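Side-chain contacts in xylan esterase 1 (Thermoanaerobacterium sp. 'JW/SL YS485', PDB 3FCY), which probably hydrolyses acetyl ester bonds of xylan and related acetylated substrates, as a calcium-binding carbohydrate esterase of family CE7: residues A[115-120]-A[231-236]; A[179-184]-A[275-280]; A[202-207]-A[212-217]. All blocks are in the same frame, centred on the assembly; numbering follows the deposited sequence.

Interaction 1. Residues A[115-120]-A[231-236]; sequences HGYSSN and YPFLSD
Tyr117 turns a face of its ring to Phe233, which meets it obliquely with the far end of its own ring. The planes are inclined at 42° and the ring centroids lie 5.1 Å apart, so the pair is neither a flat stack nor an edge-to-face arrangement. Phe233 CE2 stands over the rim of the tyrosine ring, 3.6 Å from Tyr117 CD2, while Phe233 CZ approaches the same carbon at 3.8 Å. Both rings are swung out away from their backbone nitrogens (chi1 -158° in Tyr117, 179° in Phe233), which carries them toward each other from two loops whose CA atoms stay 8.6 Å apart at these residues. Tyr117 rides on a type II turn from Gly116 to Ser119. Gly116 O holds that turn by accepting Ser119 N at 3.0 Å on one face of its carbonyl plane and His115 ND1, at 2.7 Å, on the opposite face. The phenol OH bonds to Glu252 and to the backbone N of His163, and Leu160 of a neighbouring subunit packs on Tyr117. Replacing Tyr117 with an alanine would probably leave Phe233 without its aromatic neighbour and Glu252 without its hydroxyl partner. Tyr117 is a predicted substrate-binding residue. Phe233 reaches the predicted nucleophile Ser208, with about 4 Å between side chains, and its backbone bonds to that residue. Across the two segments the contact is apolar, ring against ring, which is consistent with an apolar surface next to the predicted nucleophile; the polar end of Tyr117 is engaged by Glu252 and His163.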
ATOM      1  N   HIS A 115      22.475  11.946  15.897  1.00 22.40           N
ATOM      2  CA  HIS A 115      21.610  10.932  15.304  1.00 22.39           C
ATOM      3  C   HIS A 115      20.291  11.373  14.688  1.00 22.25           C
ATOM      4  O   HIS A 115      19.855  12.519  14.838  1.00 22.32           O
ATOM      5  CB  HIS A 115      21.332   9.847  16.348  1.00 21.87           C
ATOM      6  CG  HIS A 115      20.500  10.322  17.500  1.00 22.88           C
ATOM      7  ND1 HIS A 115      19.158  10.613  17.376  1.00 20.26           N
ATOM      8  CD2 HIS A 115      20.824  10.583  18.789  1.00 21.73           C
ATOM      9  CE1 HIS A 115      18.692  11.034  18.539  1.00 21.63           C
ATOM     10  NE2 HIS A 115      19.682  11.025  19.414  1.00 22.12           N
ATOM     11  N   GLY A 116      19.663  10.423  14.000  1.00 21.84           N
ATOM     12  CA  GLY A 116      18.394  10.657  13.342  1.00 22.46           C
ATOM     13  C   GLY A 116      17.224  10.827  14.297  1.00 22.73           C
ATOM     14  O   GLY A 116      17.303  10.488  15.478  1.00 21.17           O
ATOM     15  N   TYR A 117      16.132  11.358  13.760  1.00 22.11           N
ATOM     16  CA  TYR A 117      14.910  11.620  14.510  1.00 22.12           C
ATOM     17  C   TYR A 117      14.331  10.354  15.156  1.00 22.84           C
ATOM     18  O   TYR A 117      14.016   9.389  14.463  1.00 21.87           O
ATOM     19  CB  TYR A 117      13.892  12.246  13.553  1.00 22.68           C
ATOM     20  CG  TYR A 117      12.794  13.060  14.196  1.00 23.37           C
ATOM     21  CD1 TYR A 117      12.956  13.624  15.459  1.00 22.56           C
ATOM     22  CD2 TYR A 117      11.611  13.326  13.500  1.00 22.43           C
ATOM     23  CE1 TYR A 117      11.966  14.439  16.016  1.00 25.04           C
ATOM     24  CE2 TYR A 117      10.622  14.140  14.043  1.00 24.28           C
ATOM     25  CZ  TYR A 117      10.801  14.693  15.298  1.00 24.80           C
ATOM     26  OH  TYR A 117       9.817  15.496  15.833  1.00 25.60           O
ATOM     27  N   SER A 118      14.204  10.381  16.483  1.00 21.46           N
ATOM     28  CA  SER A 118      13.662   9.281  17.287  1.00 22.96           C
ATOM     29  C   SER A 118      14.673   8.175  17.589  1.00 23.10           C
ATOM     30  O   SER A 118      14.366   7.225  18.314  1.00 22.21           O
ATOM     31  CB  SER A 118      12.418   8.664  16.616  1.00 23.77           C
ATOM     32  OG  SER A 118      12.772   7.683  15.657  1.00 25.00           O
ATOM     33  N   SER A 119      15.882   8.299  17.048  1.00 21.83           N
ATOM     34  CA  SER A 119      16.908   7.288  17.280  1.00 21.47           C
ATOM     35  C   SER A 119      17.766   7.656  18.485  1.00 22.03           C
ATOM     36  O   SER A 119      17.310   8.347  19.393  1.00 21.59           O
ATOM     37  CB  SER A 119      17.794   7.146  16.039  1.00 23.87           C
ATOM     38  OG  SER A 119      18.674   6.042  16.173  1.00 25.88           O
ATOM     39  N   ASN A 120      19.007   7.181  18.493  1.00 24.22           N
ATOM     40  CA  ASN A 120      19.944   7.469  19.573  1.00 23.92           C
ATOM     41  C   ASN A 120      21.376   7.315  19.050  1.00 23.57           C
ATOM     42  O   ASN A 120      21.579   7.070  17.864  1.00 22.11           O
ATOM     43  CB  ASN A 120      19.706   6.534  20.770  1.00 24.04           C
ATOM     44  CG  ASN A 120      19.848   5.068  20.407  1.00 26.84           C
ATOM     45  OD1 ASN A 120      20.741   4.686  19.653  1.00 26.60           O
ATOM     46  ND2 ASN A 120      18.975   4.234  20.962  1.00 27.51           N
ATOM     47  N   TYR A 231      21.710  14.783   3.986  1.00 24.56           N
ATOM     48  CA  TYR A 231      20.277  15.025   3.813  1.00 25.06           C
ATOM     49  C   TYR A 231      19.659  15.572   5.096  1.00 24.51           C
ATOM     50  O   TYR A 231      18.813  14.932   5.723  1.00 24.01           O
ATOM     51  CB  TYR A 231      19.556  13.741   3.355  1.00 24.16           C
ATOM     52  CG  TYR A 231      19.985  12.443   4.016  1.00 25.54           C
ATOM     53  CD1 TYR A 231      19.199  11.840   5.000  1.00 26.02           C
ATOM     54  CD2 TYR A 231      21.142  11.781   3.608  1.00 24.32           C
ATOM     55  CE1 TYR A 231      19.552  10.602   5.555  1.00 26.72           C
ATOM     56  CE2 TYR A 231      21.504  10.549   4.155  1.00 27.44           C
ATOM     57  CZ  TYR A 231      20.706   9.964   5.125  1.00 27.14           C
ATOM     58  OH  TYR A 231      21.059   8.741   5.650  1.00 28.78           O
ATOM     59  N   PRO A 232      20.073  16.789   5.487  1.00 24.26           N
ATOM     60  CA  PRO A 232      19.593  17.462   6.699  1.00 23.72           C
ATOM     61  C   PRO A 232      18.088  17.655   6.843  1.00 23.99           C
ATOM     62  O   PRO A 232      17.377  17.968   5.888  1.00 22.89           O
ATOM     63  CB  PRO A 232      20.352  18.789   6.684  1.00 24.24           C
ATOM     64  CG  PRO A 232      20.555  19.048   5.213  1.00 23.71           C
ATOM     65  CD  PRO A 232      20.950  17.682   4.707  1.00 24.14           C
ATOM     66  N   PHE A 233      17.635  17.449   8.073  1.00 23.83           N
ATOM     67  CA  PHE A 233      16.244  17.588   8.490  1.00 23.76           C
ATOM     68  C   PHE A 233      16.235  18.911   9.267  1.00 23.60           C
ATOM     69  O   PHE A 233      17.303  19.420   9.613  1.00 25.36           O
ATOM     70  CB  PHE A 233      15.912  16.404   9.409  1.00 24.37           C
ATOM     71  CG  PHE A 233      14.510  16.399   9.964  1.00 27.24           C
ATOM     72  CD1 PHE A 233      13.402  16.396   9.123  1.00 26.03           C
ATOM     73  CD2 PHE A 233      14.304  16.299  11.342  1.00 27.59           C
ATOM     74  CE1 PHE A 233      12.111  16.284   9.643  1.00 25.92           C
ATOM     75  CE2 PHE A 233      13.020  16.186  11.870  1.00 27.35           C
ATOM     76  CZ  PHE A 233      11.922  16.179  11.017  1.00 27.46           C
ATOM     77  N   LEU A 234      15.054  19.468   9.524  1.00 23.36           N
ATOM     78  CA  LEU A 234      14.919  20.724  10.275  1.00 23.82           C
ATOM     79  C   LEU A 234      15.306  21.965   9.475  1.00 23.85           C
ATOM     80  O   LEU A 234      15.862  22.922  10.022  1.00 24.27           O
ATOM     81  CB  LEU A 234      15.766  20.677  11.553  1.00 21.10           C
ATOM     82  CG  LEU A 234      15.523  19.516  12.524  1.00 22.26           C
ATOM     83  CD1 LEU A 234      16.524  19.618  13.668  1.00 19.50           C
ATOM     84  CD2 LEU A 234      14.087  19.549  13.050  1.00 20.63           C
ATOM     85  N   SER A 235      14.990  21.964   8.188  1.00 23.59           N
ATOM     86  CA  SER A 235      15.333  23.093   7.342  1.00 24.53           C
ATOM     87  C   SER A 235      14.216  23.544   6.411  1.00 25.05           C
ATOM     88  O   SER A 235      13.568  22.721   5.764  1.00 25.45           O
ATOM     89  CB  SER A 235      16.565  22.742   6.500  1.00 25.54           C
ATOM     90  OG  SER A 235      16.831  23.736   5.522  1.00 25.57           O
ATOM     91  N   ASP A 236      13.983  24.854   6.362  1.00 23.77           N
ATOM     92  CA  ASP A 236      13.000  25.412   5.440  1.00 23.25           C
ATOM     93  C   ASP A 236      11.609  24.784   5.597  1.00 22.91           C
ATOM     94  O   ASP A 236      11.016  24.317   4.628  1.00 21.07           O
ATOM     95  CB  ASP A 236      13.539  25.186   4.024  1.00 24.19           C
ATOM     96  CG  ASP A 236      13.006  26.174   3.013  1.00 26.76           C
ATOM     97  OD1 ASP A 236      12.390  27.188   3.399  1.00 26.72           O
ATOM     98  OD2 ASP A 236      13.226  25.926   1.813  1.00 27.37           O
TER

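Interaction 2. Residues A[179-184]-A[275-280]; sequences HIFLDT and GYIDVK
Phe181 pushes the end of its ring between Ile277 and Val279, leaving helix 176-192 with CG beside the backbone N and anti to the carbonyl carbon (chi1 -76°). The segment it meets starts at Gly275, whose O receives a weak bond from Asp278 N. Tyr276 faces elsewhere: its ring stacks on Tyr53, and its backbone O accepts from Trp54. At Ile277 the touching is done mostly by the main chain. Ile277 O lies at the edge of the phenylalanine ring, close to its plane and 3.7 Å from Phe181 CZ; the same oxygen is bonded to the Tyr237 hydroxyl. Ile277 CB sits 4.1 Å from Phe181 CE2, while the rest of that side chain leads off from the helix. This turn lies in the long connection between strands 226-230 and 289-295 of the alpha/beta-hydrolase sheet, and the contact joins it to helix 176-192, which also packs on helix 209-220. Asp278 then occupies the N-cap of the short helix 279-282. Its CG is anti to the backbone N (chi1 -178°), and OD1 accepts Lys280 N at 3.0 Å from above the carboxylate plane, as well as Asp236 N. Just after the cap, the Val279 side chain crosses that of Phe181 at about a right angle, and its CG1, 4.1 Å from Phe181 CZ, lies obliquely to the ring. Lys280 loops back over its own cap: NZ forms a buried salt bridge with Asp278 OD2 at 2.9 Å, again from above the carboxylate plane; the carboxylate probably offsets the ammonium's charge, and Asn44 O gives it a second acceptor.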
ATOM      1  N   HIS A 179      16.725  24.177  22.896  1.00 22.99           N
ATOM      2  CA  HIS A 179      17.572  23.611  23.941  1.00 23.57           C
ATOM      3  C   HIS A 179      18.483  22.536  23.348  1.00 23.63           C
ATOM      4  O   HIS A 179      19.669  22.465  23.674  1.00 23.58           O
ATOM      5  CB  HIS A 179      16.722  22.992  25.055  1.00 24.67           C
ATOM      6  CG  HIS A 179      15.631  23.889  25.551  1.00 27.68           C
ATOM      7  ND1 HIS A 179      15.783  25.254  25.666  1.00 25.87           N
ATOM      8  CD2 HIS A 179      14.376  23.612  25.981  1.00 26.92           C
ATOM      9  CE1 HIS A 179      14.669  25.780  26.144  1.00 29.32           C
ATOM     10  NE2 HIS A 179      13.799  24.805  26.344  1.00 28.81           N
ATOM     11  N   ILE A 180      17.918  21.699  22.484  1.00 22.54           N
ATOM     12  CA  ILE A 180      18.679  20.638  21.836  1.00 22.73           C
ATOM     13  C   ILE A 180      19.839  21.236  21.042  1.00 21.37           C
ATOM     14  O   ILE A 180      20.964  20.745  21.118  1.00 23.67           O
ATOM     15  CB  ILE A 180      17.783  19.795  20.898  1.00 21.93           C
ATOM     16  CG1 ILE A 180      16.715  19.067  21.727  1.00 23.57           C
ATOM     17  CG2 ILE A 180      18.636  18.779  20.132  1.00 21.05           C
ATOM     18  CD1 ILE A 180      15.670  18.330  20.902  1.00 22.26           C
ATOM     19  N   PHE A 181      19.570  22.294  20.279  1.00 21.75           N
ATOM     20  CA  PHE A 181      20.629  22.943  19.512  1.00 21.31           C
ATOM     21  C   PHE A 181      21.700  23.415  20.495  1.00 23.92           C
ATOM     22  O   PHE A 181      22.896  23.219  20.265  1.00 24.20           O
ATOM     23  CB  PHE A 181      20.085  24.145  18.732  1.00 19.89           C
ATOM     24  CG  PHE A 181      19.297  23.784  17.492  1.00 19.95           C
ATOM     25  CD1 PHE A 181      18.932  22.467  17.222  1.00 20.61           C
ATOM     26  CD2 PHE A 181      18.891  24.782  16.607  1.00 18.06           C
ATOM     27  CE1 PHE A 181      18.174  22.151  16.091  1.00 20.13           C
ATOM     28  CE2 PHE A 181      18.133  24.478  15.476  1.00 19.24           C
ATOM     29  CZ  PHE A 181      17.772  23.159  15.218  1.00 21.82           C
ATOM     30  N   LEU A 182      21.270  24.032  21.595  1.00 23.19           N
ATOM     31  CA  LEU A 182      22.211  24.507  22.606  1.00 24.53           C
ATOM     32  C   LEU A 182      23.031  23.355  23.177  1.00 24.99           C
ATOM     33  O   LEU A 182      24.217  23.525  23.472  1.00 25.82           O
ATOM     34  CB  LEU A 182      21.476  25.243  23.735  1.00 22.91           C
ATOM     35  CG  LEU A 182      20.917  26.623  23.366  1.00 25.31           C
ATOM     36  CD1 LEU A 182      20.165  27.219  24.562  1.00 23.91           C
ATOM     37  CD2 LEU A 182      22.062  27.539  22.929  1.00 23.08           C
ATOM     38  N   ASP A 183      22.410  22.185  23.333  1.00 23.07           N
ATOM     39  CA  ASP A 183      23.141  21.030  23.852  1.00 23.64           C
ATOM     40  C   ASP A 183      24.309  20.697  22.918  1.00 22.63           C
ATOM     41  O   ASP A 183      25.407  20.391  23.380  1.00 21.52           O
ATOM     42  CB  ASP A 183      22.249  19.784  23.964  1.00 23.22           C
ATOM     43  CG  ASP A 183      21.157  19.915  25.018  1.00 27.68           C
ATOM     44  OD1 ASP A 183      21.338  20.658  26.008  1.00 27.77           O
ATOM     45  OD2 ASP A 183      20.117  19.240  24.859  1.00 25.57           O
ATOM     46  N   THR A 184      24.077  20.747  21.607  1.00 22.93           N
ATOM     47  CA  THR A 184      25.152  20.423  20.668  1.00 23.57           C
ATOM     48  C   THR A 184      26.296  21.431  20.794  1.00 23.50           C
ATOM     49  O   THR A 184      27.463  21.049  20.784  1.00 22.89           O
ATOM     50  CB  THR A 184      24.666  20.383  19.178  1.00 21.68           C
ATOM     51  OG1 THR A 184      24.424  21.712  18.699  1.00 22.14           O
ATOM     52  CG2 THR A 184      23.392  19.559  19.049  1.00 19.00           C
ATOM     53  N   GLY A 275      10.964  29.598  12.397  1.00 24.64           N
ATOM     54  CA  GLY A 275      12.174  30.144  11.809  1.00 25.44           C
ATOM     55  C   GLY A 275      13.330  30.158  12.792  1.00 24.87           C
ATOM     56  O   GLY A 275      14.494  30.129  12.394  1.00 27.01           O
ATOM     57  N   TYR A 276      13.016  30.200  14.084  1.00 25.72           N
ATOM     58  CA  TYR A 276      14.047  30.206  15.116  1.00 25.63           C
ATOM     59  C   TYR A 276      14.860  28.921  15.122  1.00 26.26           C
ATOM     60  O   TYR A 276      16.032  28.922  15.511  1.00 24.46           O
ATOM     61  CB  TYR A 276      13.427  30.392  16.502  1.00 26.04           C
ATOM     62  CG  TYR A 276      12.933  31.787  16.786  1.00 28.46           C
ATOM     63  CD1 TYR A 276      13.813  32.874  16.795  1.00 29.77           C
ATOM     64  CD2 TYR A 276      11.593  32.023  17.072  1.00 28.24           C
ATOM     65  CE1 TYR A 276      13.362  34.164  17.089  1.00 28.90           C
ATOM     66  CE2 TYR A 276      11.132  33.303  17.362  1.00 30.91           C
ATOM     67  CZ  TYR A 276      12.021  34.368  17.371  1.00 29.46           C
ATOM     68  OH  TYR A 276      11.556  35.630  17.661  1.00 30.03           O
ATOM     69  N   ILE A 277      14.237  27.822  14.703  1.00 24.60           N
ATOM     70  CA  ILE A 277      14.926  26.539  14.688  1.00 24.59           C
ATOM     71  C   ILE A 277      15.072  25.968  13.284  1.00 25.53           C
ATOM     72  O   ILE A 277      15.134  24.751  13.096  1.00 25.27           O
ATOM     73  CB  ILE A 277      14.209  25.510  15.600  1.00 25.87           C
ATOM     74  CG1 ILE A 277      12.757  25.317  15.152  1.00 25.36           C
ATOM     75  CG2 ILE A 277      14.255  25.995  17.048  1.00 24.86           C
ATOM     76  CD1 ILE A 277      12.014  24.251  15.938  1.00 25.69           C
ATOM     77  N   ASP A 278      15.121  26.865  12.304  1.00 24.86           N
ATOM     78  CA  ASP A 278      15.288  26.499  10.902  1.00 25.90           C
ATOM     79  C   ASP A 278      16.790  26.602  10.645  1.00 27.33           C
ATOM     80  O   ASP A 278      17.330  27.713  10.574  1.00 27.45           O
ATOM     81  CB  ASP A 278      14.538  27.501  10.015  1.00 27.13           C
ATOM     82  CG  ASP A 278      14.619  27.158   8.538  1.00 27.38           C
ATOM     83  OD1 ASP A 278      15.517  26.385   8.152  1.00 28.37           O
ATOM     84  OD2 ASP A 278      13.788  27.674   7.760  1.00 28.93           O
ATOM     85  N   VAL A 279      17.469  25.464  10.513  1.00 26.97           N
ATOM     86  CA  VAL A 279      18.916  25.478  10.294  1.00 27.84           C
ATOM     87  C   VAL A 279      19.381  26.304   9.101  1.00 29.93           C
ATOM     88  O   VAL A 279      20.527  26.762   9.073  1.00 31.19           O
ATOM     89  CB  VAL A 279      19.503  24.047  10.159  1.00 27.32           C
ATOM     90  CG1 VAL A 279      19.310  23.289  11.461  1.00 26.18           C
ATOM     91  CG2 VAL A 279      18.858  23.309   8.991  1.00 24.23           C
ATOM     92  N   LYS A 280      18.511  26.510   8.117  1.00 29.76           N
ATOM     93  CA  LYS A 280      18.912  27.303   6.964  1.00 30.79           C
ATOM     94  C   LYS A 280      19.160  28.741   7.418  1.00 30.98           C
ATOM     95  O   LYS A 280      19.862  29.492   6.743  1.00 31.50           O
ATOM     96  CB  LYS A 280      17.836  27.278   5.870  1.00 29.66           C
ATOM     97  CG  LYS A 280      16.860  28.440   5.926  1.00 30.07           C
ATOM     98  CD  LYS A 280      15.849  28.374   4.798  1.00 28.33           C
ATOM     99  CE  LYS A 280      15.003  29.634   4.758  1.00 28.78           C
ATOM    100  NZ  LYS A 280      14.408  29.946   6.088  1.00 27.62           N
TER

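Interaction 3. Residues A[202-207]-A[212-217]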
ATOM      1  N   VAL A 202      38.180  19.847  15.463  1.00 25.05           N
ATOM      2  CA  VAL A 202      36.932  19.170  15.816  1.00 24.48           C
ATOM      3  C   VAL A 202      35.923  19.212  14.672  1.00 23.99           C
ATOM      4  O   VAL A 202      35.680  20.263  14.082  1.00 23.19           O
ATOM      5  CB  VAL A 202      36.273  19.803  17.077  1.00 25.21           C
ATOM      6  CG1 VAL A 202      34.916  19.153  17.343  1.00 23.94           C
ATOM      7  CG2 VAL A 202      37.176  19.620  18.291  1.00 22.47           C
ATOM      8  N   GLY A 203      35.349  18.052  14.365  1.00 23.40           N
ATOM      9  CA  GLY A 203      34.359  17.959  13.309  1.00 22.34           C
ATOM     10  C   GLY A 203      33.057  17.384  13.843  1.00 22.21           C
ATOM     11  O   GLY A 203      33.045  16.688  14.863  1.00 20.99           O
ATOM     12  N   VAL A 204      31.956  17.685  13.164  1.00 22.47           N
ATOM     13  CA  VAL A 204      30.645  17.182  13.567  1.00 22.70           C
ATOM     14  C   VAL A 204      29.991  16.551  12.344  1.00 24.29           C
ATOM     15  O   VAL A 204      30.218  16.993  11.215  1.00 23.12           O
ATOM     16  CB  VAL A 204      29.749  18.316  14.129  1.00 23.21           C
ATOM     17  CG1 VAL A 204      30.458  19.004  15.294  1.00 21.60           C
ATOM     18  CG2 VAL A 204      29.426  19.325  13.046  1.00 23.51           C
ATOM     19  N   MET A 205      29.172  15.528  12.569  1.00 25.08           N
ATOM     20  CA  MET A 205      28.539  14.820  11.465  1.00 24.20           C
ATOM     21  C   MET A 205      27.244  14.115  11.857  1.00 23.08           C
ATOM     22  O   MET A 205      27.046  13.752  13.014  1.00 21.96           O
ATOM     23  CB  MET A 205      29.540  13.803  10.909  1.00 24.64           C
ATOM     24  CG  MET A 205      29.002  12.834   9.880  1.00 28.28           C
ATOM     25  SD  MET A 205      30.351  11.841   9.183  1.00 31.92           S
ATOM     26  CE  MET A 205      30.946  11.047  10.640  1.00 29.13           C
ATOM     27  N   GLY A 206      26.367  13.920  10.874  1.00 22.92           N
ATOM     28  CA  GLY A 206      25.115  13.239  11.129  1.00 21.73           C
ATOM     29  C   GLY A 206      24.172  13.238   9.941  1.00 22.48           C
ATOM     30  O   GLY A 206      24.275  14.091   9.051  1.00 20.29           O
ATOM     31  N   PRO A 207      23.251  12.260   9.886  1.00 21.52           N
ATOM     32  CA  PRO A 207      22.282  12.163   8.790  1.00 22.56           C
ATOM     33  C   PRO A 207      20.893  12.636   9.236  1.00 22.11           C
ATOM     34  O   PRO A 207      20.519  12.469  10.395  1.00 21.93           O
ATOM     35  CB  PRO A 207      22.305  10.677   8.466  1.00 22.01           C
ATOM     36  CG  PRO A 207      22.358  10.071   9.862  1.00 21.38           C
ATOM     37  CD  PRO A 207      23.354  10.975  10.608  1.00 22.12           C
ATOM     38  N   GLY A 212      20.954  18.052  10.506  1.00 20.30           N
ATOM     39  CA  GLY A 212      20.448  19.365  10.850  1.00 21.14           C
ATOM     40  C   GLY A 212      21.144  19.855  12.107  1.00 21.45           C
ATOM     41  O   GLY A 212      21.490  21.030  12.227  1.00 21.61           O
ATOM     42  N   LEU A 213      21.348  18.936  13.045  1.00 20.67           N
ATOM     43  CA  LEU A 213      22.022  19.241  14.297  1.00 21.24           C
ATOM     44  C   LEU A 213      23.496  19.564  14.061  1.00 22.70           C
ATOM     45  O   LEU A 213      24.090  20.345  14.807  1.00 23.24           O
ATOM     46  CB  LEU A 213      21.907  18.060  15.266  1.00 20.94           C
ATOM     47  CG  LEU A 213      20.502  17.774  15.806  1.00 22.79           C
ATOM     48  CD1 LEU A 213      20.543  16.562  16.729  1.00 23.89           C
ATOM     49  CD2 LEU A 213      19.982  18.999  16.553  1.00 22.71           C
ATOM     50  N   SER A 214      24.091  18.944  13.043  1.00 21.98           N
ATOM     51  CA  SER A 214      25.496  19.201  12.719  1.00 22.87           C
ATOM     52  C   SER A 214      25.649  20.650  12.270  1.00 21.99           C
ATOM     53  O   SER A 214      26.597  21.333  12.657  1.00 23.21           O
ATOM     54  CB  SER A 214      25.980  18.269  11.602  1.00 21.15           C
ATOM     55  OG  SER A 214      26.156  16.953  12.087  1.00 22.59           O
ATOM     56  N   LEU A 215      24.709  21.112  11.452  1.00 22.34           N
ATOM     57  CA  LEU A 215      24.734  22.485  10.962  1.00 23.54           C
ATOM     58  C   LEU A 215      24.510  23.447  12.127  1.00 23.98           C
ATOM     59  O   LEU A 215      25.222  24.443  12.264  1.00 24.23           O
ATOM     60  CB  LEU A 215      23.649  22.694   9.902  1.00 22.91           C
ATOM     61  CG  LEU A 215      23.774  21.889   8.604  1.00 26.33           C
ATOM     62  CD1 LEU A 215      22.505  22.049   7.784  1.00 23.37           C
ATOM     63  CD2 LEU A 215      24.993  22.355   7.810  1.00 25.13           C
ATOM     64  N   ALA A 216      23.521  23.142  12.964  1.00 23.64           N
ATOM     65  CA  ALA A 216      23.211  23.984  14.116  1.00 25.28           C
ATOM     66  C   ALA A 216      24.412  24.085  15.048  1.00 24.36           C
ATOM     67  O   ALA A 216      24.769  25.171  15.511  1.00 25.38           O
ATOM     68  CB  ALA A 216      22.006  23.423  14.876  1.00 23.58           C
ATOM     69  N   CYS A 217      25.033  22.946  15.322  1.00 23.21           N
ATOM     70  CA  CYS A 217      26.192  22.896  16.202  1.00 24.79           C
ATOM     71  C   CYS A 217      27.359  23.744  15.685  1.00 25.73           C
ATOM     72  O   CYS A 217      27.948  24.530  16.432  1.00 25.00           O
ATOM     73  CB  CYS A 217      26.652  21.449  16.362  1.00 24.52           C
ATOM     74  SG  CYS A 217      28.142  21.269  17.343  1.00 26.17           S
TER
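Val204 turns its two methyls toward Ser214 and Cys217 by a chi1 of -56°, which puts CG1 beside its backbone N and CG2 between N and the carbonyl carbon. Cys217 answers with SG anti to its backbone N (chi1 176°), bringing the sulfur 3.8 Å from Val204 CG1. The other branch, Val204 CG2, packs on the helix backbone, 3.5 Å from Ser214 O, and lies 3.9 Å from Ser214 CB. Ser214 places OG against the strand's main chain, 3.0 Å from Met205 C. Gly206 N is 3.3 Å from the same OG, but at a poor angle for bonding; the hydroxyl instead bonds to Gly210 O, one turn back in its own helix, which satisfies this buried group. At Gly206 a side chain would be directed at the helix, its CB about 3.5 Å from Ser214 OG, so the lack of a side chain probably allows the close approach of the helix here. The axes of strand 202-207 and of the helical segment 212-217 approach to 6.9 Å and run nearly antiparallel, at 154°. Strand, tight turn and helix fit the nucleophile elbow of alpha/beta hydrolases, with Gly206 and Gly210 flanking the predicted nucleophile Ser208. Met205 points the opposite way, packing on Leu111 and Arg113 of strand 108-114 and on Val228 of strand 226-230. Strand 202-207 runs parallel between those two strands within the central sheet, and helix 209-220 lies against it, leads on to strand 226-230 as the crossover of a beta-alpha-beta unit, and meets Phe181 and Thr184 of helix 176-192 through Ala216 and Cys217.

How the interactions relate
The three contacts cluster within one alpha/beta-hydrolase domain, interaction 1 only partly buried, their centres 10 to 12 Å apart. In chain order the segments run 115-120, 179-184, 202-207, 212-217, 231-236 and 275-280: interactions 1 and 2 interleave, and interaction 3 falls within the span of both. Helix 209-220 is the common element, with Gly212 against Pro232 of interaction 1 and Gly212 O 3.2 Å from Val279 CG1 of interaction 2. Interactions 1 and 2 also join directly, Leu234 O pairing with Val279 N. The loops after strands 108-114 and 226-230 and the elbow after 202-207 thereby converge around the predicted catalytic serine, with interaction 2 farther from it.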